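Local coordinates for YfkN protein (Bacillus subtilis subsp. subtilis, PDB 3GVE) that belongs to the calcineurin-like phosphoesterase family of metal-dependent enzymes and carries a manganese and a magnesium ion side by side, at residues A[149-154]-A[163-168]. Sequence-based numbering, arbitrary orientation.
Sequences NEKTLI and VKVGYI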
ATOM      1  N   ASN A 149      -9.255  34.304  -2.123  1.00 13.30           N
ATOM      2  CA  ASN A 149      -8.093  35.176  -1.974  1.00 14.70           C
ATOM      3  C   ASN A 149      -7.992  36.056  -3.200  1.00 14.46           C
ATOM      4  O   ASN A 149      -8.034  35.575  -4.313  1.00 14.66           O
ATOM      5  CB  ASN A 149      -6.798  34.370  -1.876  1.00 18.35           C
ATOM      6  CG  ASN A 149      -6.783  33.422  -0.730  1.00 21.59           C
ATOM      7  OD1 ASN A 149      -7.264  33.735   0.333  1.00 23.88           O
ATOM      8  ND2 ASN A 149      -6.224  32.244  -0.948  1.00 22.14           N
ATOM      9  N   GLU A 150      -7.872  37.355  -2.979  1.00 16.05           N
ATOM     10  CA  GLU A 150      -7.639  38.265  -4.077  1.00 17.69           C
ATOM     11  C   GLU A 150      -6.149  38.237  -4.401  1.00 17.82           C
ATOM     12  O   GLU A 150      -5.324  38.582  -3.580  1.00 18.52           O
ATOM     13  CB  GLU A 150      -8.091  39.678  -3.735  1.00 20.49           C
ATOM     14  CG  GLU A 150      -7.986  40.615  -4.929  1.00 24.41           C
ATOM     15  CD  GLU A 150      -8.534  41.994  -4.636  1.00 28.48           C
ATOM     16  OE1 GLU A 150      -9.474  42.405  -5.324  1.00 30.24           O
ATOM     17  OE2 GLU A 150      -8.008  42.650  -3.729  1.00 30.33           O
ATOM     18  N   LYS A 151      -5.834  37.795  -5.609  1.00 17.48           N
ATOM     19  CA  LYS A 151      -4.463  37.663  -6.070  1.00 17.87           C
ATOM     20  C   LYS A 151      -4.117  38.777  -7.055  1.00 17.99           C
ATOM     21  O   LYS A 151      -4.927  39.103  -7.899  1.00 19.39           O
ATOM     22  CB  LYS A 151      -4.289  36.314  -6.786  1.00 19.19           C
ATOM     23  CG  LYS A 151      -4.687  35.098  -5.985  1.00 21.43           C
ATOM     24  CD  LYS A 151      -3.999  35.085  -4.651  1.00 23.79           C
ATOM     25  CE  LYS A 151      -2.635  34.514  -4.750  1.00 26.17           C
ATOM     26  NZ  LYS A 151      -2.038  34.479  -3.391  1.00 27.27           N
ATOM     27  N   THR A 152      -2.912  39.331  -6.969  1.00 16.93           N
ATOM     28  CA  THR A 152      -2.483  40.312  -8.013  1.00 17.24           C
ATOM     29  C   THR A 152      -1.669  39.472  -8.983  1.00 17.00           C
ATOM     30  O   THR A 152      -0.564  39.020  -8.692  1.00 18.83           O
ATOM     31  CB  THR A 152      -1.644  41.455  -7.411  1.00 20.00           C
ATOM     32  OG1 THR A 152      -2.366  42.154  -6.419  1.00 21.59           O
ATOM     33  CG2 THR A 152      -1.173  42.495  -8.510  1.00 20.39           C
ATOM     34  N   LEU A 153      -2.263  39.226 -10.128  1.00 15.13           N
ATOM     35  CA  LEU A 153      -1.653  38.411 -11.144  1.00 14.35           C
ATOM     36  C   LEU A 153      -1.122  39.339 -12.209  1.00 13.84           C
ATOM     37  O   LEU A 153      -1.524  40.488 -12.317  1.00 15.64           O
ATOM     38  CB  LEU A 153      -2.696  37.451 -11.728  1.00 14.02           C
ATOM     39  CG  LEU A 153      -3.242  36.420 -10.734  1.00 15.07           C
ATOM     40  CD1 LEU A 153      -4.295  35.530 -11.375  1.00 15.59           C
ATOM     41  CD2 LEU A 153      -2.132  35.622 -10.096  1.00 16.47           C
ATOM     42  N   ILE A 154      -0.181  38.852 -12.995  1.00 12.98           N
ATOM     43  CA  ILE A 154       0.410  39.681 -14.044  1.00 12.98           C
ATOM     44  C   ILE A 154      -0.066  39.164 -15.401  1.00 13.16           C
ATOM     45  O   ILE A 154       0.096  37.993 -15.721  1.00 13.72           O
ATOM     46  CB  ILE A 154       1.950  39.654 -13.975  1.00 14.28           C
ATOM     47  CG1 ILE A 154       2.453  40.147 -12.603  1.00 15.89           C
ATOM     48  CG2 ILE A 154       2.549  40.462 -15.121  1.00 15.35           C
ATOM     49  CD1 ILE A 154       2.073  41.563 -12.263  1.00 17.52           C
ATOM     50  N   VAL A 163      -7.453  39.238  -9.332  1.00 15.94           N
ATOM     51  CA  VAL A 163      -8.318  38.101  -9.612  1.00 14.48           C
ATOM     52  C   VAL A 163      -8.619  37.367  -8.303  1.00 13.06           C
ATOM     53  O   VAL A 163      -7.712  37.011  -7.578  1.00 14.03           O
ATOM     54  CB  VAL A 163      -7.648  37.135 -10.620  1.00 15.29           C
ATOM     55  CG1 VAL A 163      -8.560  35.945 -10.933  1.00 15.74           C
ATOM     56  CG2 VAL A 163      -7.267  37.894 -11.895  1.00 16.63           C
ATOM     57  N   LYS A 164      -9.897  37.178  -8.001  1.00 12.47           N
ATOM     58  CA  LYS A 164     -10.280  36.482  -6.740  1.00 13.35           C
ATOM     59  C   LYS A 164     -10.392  34.982  -7.037  1.00 11.73           C
ATOM     60  O   LYS A 164     -11.163  34.564  -7.858  1.00 12.57           O
ATOM     61  CB  LYS A 164     -11.557  37.016  -6.223  1.00 14.86           C
ATOM     62  CG  LYS A 164     -11.439  38.269  -5.412  1.00 18.42           C
ATOM     63  CD  LYS A 164     -12.822  38.776  -4.888  1.00 22.34           C
ATOM     64  CE  LYS A 164     -12.648  40.198  -4.279  1.00 26.16           C
ATOM     65  NZ  LYS A 164     -13.795  40.394  -3.377  1.00 29.28           N
ATOM     66  N   VAL A 165      -9.504  34.236  -6.388  1.00 11.55           N
ATOM     67  CA  VAL A 165      -9.444  32.773  -6.538  1.00 11.26           C
ATOM     68  C   VAL A 165     -10.062  32.138  -5.326  1.00 10.97           C
ATOM     69  O   VAL A 165      -9.672  32.419  -4.173  1.00 11.10           O
ATOM     70  CB  VAL A 165      -7.988  32.315  -6.688  1.00 12.36           C
ATOM     71  CG1 VAL A 165      -7.872  30.796  -6.928  1.00 13.34           C
ATOM     72  CG2 VAL A 165      -7.356  33.041  -7.903  1.00 12.63           C
ATOM     73  N   GLY A 166     -10.987  31.250  -5.561  1.00 10.26           N
ATOM     74  CA  GLY A 166     -11.648  30.481  -4.529  1.00  9.88           C
ATOM     75  C   GLY A 166     -11.226  29.021  -4.501  1.00  9.72           C
ATOM     76  O   GLY A 166     -10.989  28.444  -5.588  1.00 10.76           O
ATOM     77  N   TYR A 167     -11.134  28.428  -3.338  1.00  9.62           N
ATOM     78  CA  TYR A 167     -10.872  27.010  -3.231  1.00  9.41           C
ATOM     79  C   TYR A 167     -12.024  26.393  -2.469  1.00  8.63           C
ATOM     80  O   TYR A 167     -12.441  26.909  -1.448  1.00  9.99           O
ATOM     81  CB  TYR A 167      -9.578  26.764  -2.464  1.00 10.14           C
ATOM     82  CG  TYR A 167      -8.356  27.466  -3.034  1.00  9.88           C
ATOM     83  CD1 TYR A 167      -7.549  26.862  -3.986  1.00 10.39           C
ATOM     84  CD2 TYR A 167      -8.007  28.735  -2.591  1.00 11.67           C
ATOM     85  CE1 TYR A 167      -6.432  27.518  -4.491  1.00 11.05           C
ATOM     86  CE2 TYR A 167      -6.891  29.385  -3.080  1.00 11.97           C
ATOM     87  CZ  TYR A 167      -6.108  28.773  -4.026  1.00 11.41           C
ATOM     88  OH  TYR A 167      -4.994  29.432  -4.502  1.00 12.86           O
ATOM     89  N   ILE A 168     -12.491  25.261  -2.967  1.00  8.80           N
ATOM     90  CA  ILE A 168     -13.508  24.460  -2.299  1.00  8.52           C
ATOM     91  C   ILE A 168     -13.029  23.014  -2.306  1.00  8.58           C
ATOM     92  O   ILE A 168     -12.388  22.585  -3.241  1.00 10.18           O
ATOM     93  CB  ILE A 168     -14.892  24.592  -3.007  1.00  9.07           C
ATOM     94  CG1 ILE A 168     -15.989  23.843  -2.232  1.00 10.04           C
ATOM     95  CG2 ILE A 168     -14.828  24.132  -4.477  1.00  9.86           C
ATOM     96  CD1 ILE A 168     -17.430  24.162  -2.716  1.00 11.03           C
TER
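Asn149 and Val165 exchange two backbone hydrogen bonds, and Lys151 and Val163 exchange two more, the signature of an antiparallel pairing. Asn149 N reaches Val165 O at 2.8 Å, its N-H pointing almost straight at the acceptor (167°). Asn149 O takes the N-H of Val165 and, more weakly, a CA-H...O contact from Lys164 CA. In the second pair Lys151 N lies 2.8 Å from Val163 O, and Val163 N returns a bond to Lys151 O in the carbonyl plane. Between these pairs Glu150 and Lys164 form the non-hydrogen-bonded pair, with CA atoms 4.2 Å apart. Glu150 OE1 and Lys164 NZ stay 5.1 Å apart, too far for a salt bridge. Lys151 chi1 of -55° sets CG beside the backbone N, 3.9 Å from Val165 CG2, before bends at chi2 and chi3 lead the chain end away. Further along, Leu153 CD1 meets Val163 CB at 3.8 Å, the side chains crossing at about a right angle. Strands 146-154 and 160-170 form a beta hairpin. Lys164 N is met by the Asp209 carboxylate (OD2), and the backbones of Lys164 and Gly166 bond to Asp209, Val210 and Ile212, joining strand 160-170 to parallel strand 210-215, while Leu58 of strand 57-61 packs against Lys151, Val165 and Tyr167.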